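Protein-glutamine gamma-glutamyltransferase 2 (Pagrus major, PDB 1G0D) catalyses the joining of peptide-bound glutamine to lysine side chains or other primary amines, probably in a calcium-dependent manner, and so cross-links proteins. Local coordinates at residues Cys188-Asp193 against Gln258-Gly263. Numbering follows the deposited sequence.
Sequences CFEVLD and QWSKAG
Glu190 reaches across to Ser260 along the benzo end of Trp259, a worked example of how one long acidic side chain can join two helices by both its apolar stem and its polar tip. CB lies 4.0 Å from Trp259 CZ3, and CG, turned anti to the backbone N (chi1 -158°), carries the chain outward past the same ring carbons. With the rest of the chain extended, CD comes 3.6 Å from Ser260 OG. There the oxygens part company: OE2 accepts the Ser260 hydroxyl through its syn lone pair, OG to OE2 being 2.8 Å, whereas OE1 takes a hydrogen from a water that also donates to Ser260 O. Both carboxylate oxygens are thus tied to one residue, which should limit rotation of the carboxylate. The carboxylate plane is turned 65° from that of the indole, so the two groups do not stack. Beside this polar link, Trp259 CH2 packs 3.7 Å from Val191 CG2, while its NE1 is bonded to Arg229 O. Val191 also touches Ile219 and Met222 of helix 212-223. Away from the annotated sites, a polar side-chain bridge beside an apolar tryptophan-valine contact joins helix 184-193 to the last turn of helix 253-261 in the papain-like catalytic core of transglutaminases.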
loop_
_atom_site.group_PDB
_atom_site.type_symbol
_atom_site.label_atom_id
_atom_site.label_comp_id
_atom_site.label_asym_id
_atom_site.label_seq_id
_atom_site.Cartn_x
_atom_site.Cartn_y
_atom_site.Cartn_z
ATOM N N CYS A 188 11.961 6.876 8.397
ATOM C CA CYS A 188 11.549 5.503 8.580
ATOM C C CYS A 188 12.015 5.042 9.952
ATOM O O CYS A 188 11.212 4.476 10.672
ATOM C CB CYS A 188 12.108 4.622 7.475
ATOM S SG CYS A 188 11.237 4.824 5.925
ATOM N N PHE A 189 13.279 5.292 10.326
ATOM C CA PHE A 189 13.804 4.921 11.664
ATOM C C PHE A 189 13.142 5.739 12.767
ATOM O O PHE A 189 13.147 5.335 13.917
ATOM C CB PHE A 189 15.327 5.117 11.767
ATOM C CG PHE A 189 16.128 4.031 11.088
ATOM C CD1 PHE A 189 16.863 4.308 9.935
ATOM C CD2 PHE A 189 16.054 2.715 11.529
ATOM C CE1 PHE A 189 17.500 3.285 9.225
ATOM C CE2 PHE A 189 16.689 1.686 10.827
ATOM C CZ PHE A 189 17.410 1.968 9.669
ATOM N N GLU A 190 12.567 6.886 12.409
ATOM C CA GLU A 190 11.861 7.748 13.361
ATOM C C GLU A 190 10.502 7.122 13.713
ATOM O O GLU A 190 9.993 7.231 14.831
ATOM C CB GLU A 190 11.636 9.115 12.728
ATOM C CG GLU A 190 11.421 10.198 13.746
ATOM C CD GLU A 190 11.029 11.536 13.151
ATOM O OE1 GLU A 190 10.765 12.435 13.966
ATOM O OE2 GLU A 190 10.973 11.706 11.907
ATOM N N VAL A 191 9.888 6.485 12.728
ATOM C CA VAL A 191 8.621 5.814 12.947
ATOM C C VAL A 191 8.895 4.656 13.918
ATOM O O VAL A 191 8.085 4.347 14.780
ATOM C CB VAL A 191 8.064 5.226 11.619
ATOM C CG1 VAL A 191 6.806 4.413 11.890
ATOM C CG2 VAL A 191 7.757 6.353 10.636
ATOM N N LEU A 192 10.058 4.025 13.795
ATOM C CA LEU A 192 10.373 2.901 14.664
ATOM C C LEU A 192 10.685 3.439 16.058
ATOM O O LEU A 192 10.417 2.781 17.072
ATOM C CB LEU A 192 11.581 2.124 14.103
ATOM C CG LEU A 192 11.423 1.055 12.985
ATOM C CD1 LEU A 192 12.784 0.498 12.556
ATOM C CD2 LEU A 192 10.522 -0.086 13.480
ATOM N N ASP A 193 11.225 4.659 16.113
ATOM C CA ASP A 193 11.614 5.282 17.390
ATOM C C ASP A 193 10.486 5.868 18.220
ATOM O O ASP A 193 10.665 6.142 19.404
ATOM C CB ASP A 193 12.634 6.400 17.154
ATOM C CG ASP A 193 13.996 5.886 16.697
ATOM O OD1 ASP A 193 14.822 6.718 16.255
ATOM O OD2 ASP A 193 14.244 4.662 16.772
ATOM N N GLN A 258 5.507 15.447 6.318
ATOM C CA GLN A 258 4.530 16.201 7.114
ATOM C C GLN A 258 4.424 15.675 8.547
ATOM O O GLN A 258 4.399 16.450 9.493
ATOM C CB GLN A 258 3.169 16.133 6.432
ATOM C CG GLN A 258 2.140 17.085 6.994
ATOM C CD GLN A 258 0.818 17.112 6.191
ATOM O OE1 GLN A 258 -0.268 16.972 6.783
ATOM N NE2 GLN A 258 0.907 17.303 4.853
ATOM N N TRP A 259 4.338 14.351 8.686
ATOM C CA TRP A 259 4.282 13.666 9.979
ATOM C C TRP A 259 5.524 14.010 10.853
ATOM O O TRP A 259 5.422 14.308 12.042
ATOM C CB TRP A 259 4.244 12.152 9.730
ATOM C CG TRP A 259 4.386 11.329 10.964
ATOM C CD1 TRP A 259 3.391 10.996 11.838
ATOM C CD2 TRP A 259 5.587 10.691 11.461
ATOM N NE1 TRP A 259 3.887 10.191 12.851
ATOM C CE2 TRP A 259 5.227 9.990 12.645
ATOM C CE3 TRP A 259 6.918 10.643 11.024
ATOM C CZ2 TRP A 259 6.155 9.254 13.389
ATOM C CZ3 TRP A 259 7.841 9.905 11.767
ATOM C CH2 TRP A 259 7.449 9.220 12.936
ATOM N N SER A 260 6.710 13.937 10.263
ATOM C CA SER A 260 7.922 14.242 10.991
ATOM C C SER A 260 8.082 15.743 11.205
ATOM O O SER A 260 8.383 16.197 12.289
ATOM C CB SER A 260 9.118 13.724 10.222
ATOM O OG SER A 260 10.299 14.176 10.842
ATOM N N LYS A 261 7.907 16.513 10.142
ATOM C CA LYS A 261 8.026 17.957 10.233
ATOM C C LYS A 261 7.210 18.503 11.394
ATOM O O LYS A 261 7.705 19.329 12.146
ATOM C CB LYS A 261 7.545 18.614 8.940
ATOM C CG LYS A 261 8.593 19.422 8.208
ATOM C CD LYS A 261 9.741 18.536 7.732
ATOM C CE LYS A 261 10.358 19.083 6.462
ATOM N NZ LYS A 261 9.364 18.981 5.366
ATOM N N ALA A 262 5.954 18.048 11.523
ATOM C CA ALA A 262 5.019 18.485 12.583
ATOM C C ALA A 262 5.297 17.947 13.964
ATOM O O ALA A 262 4.489 18.142 14.848
ATOM C CB ALA A 262 3.600 18.105 12.214
ATOM N N GLY A 263 6.414 17.262 14.145
ATOM C CA GLY A 263 6.749 16.699 15.440
ATOM C C GLY A 263 6.077 15.346 15.642
ATOM O O GLY A 263 5.617 15.034 16.730
HETATM O O HOH W 1 9.988 15.047 13.793
#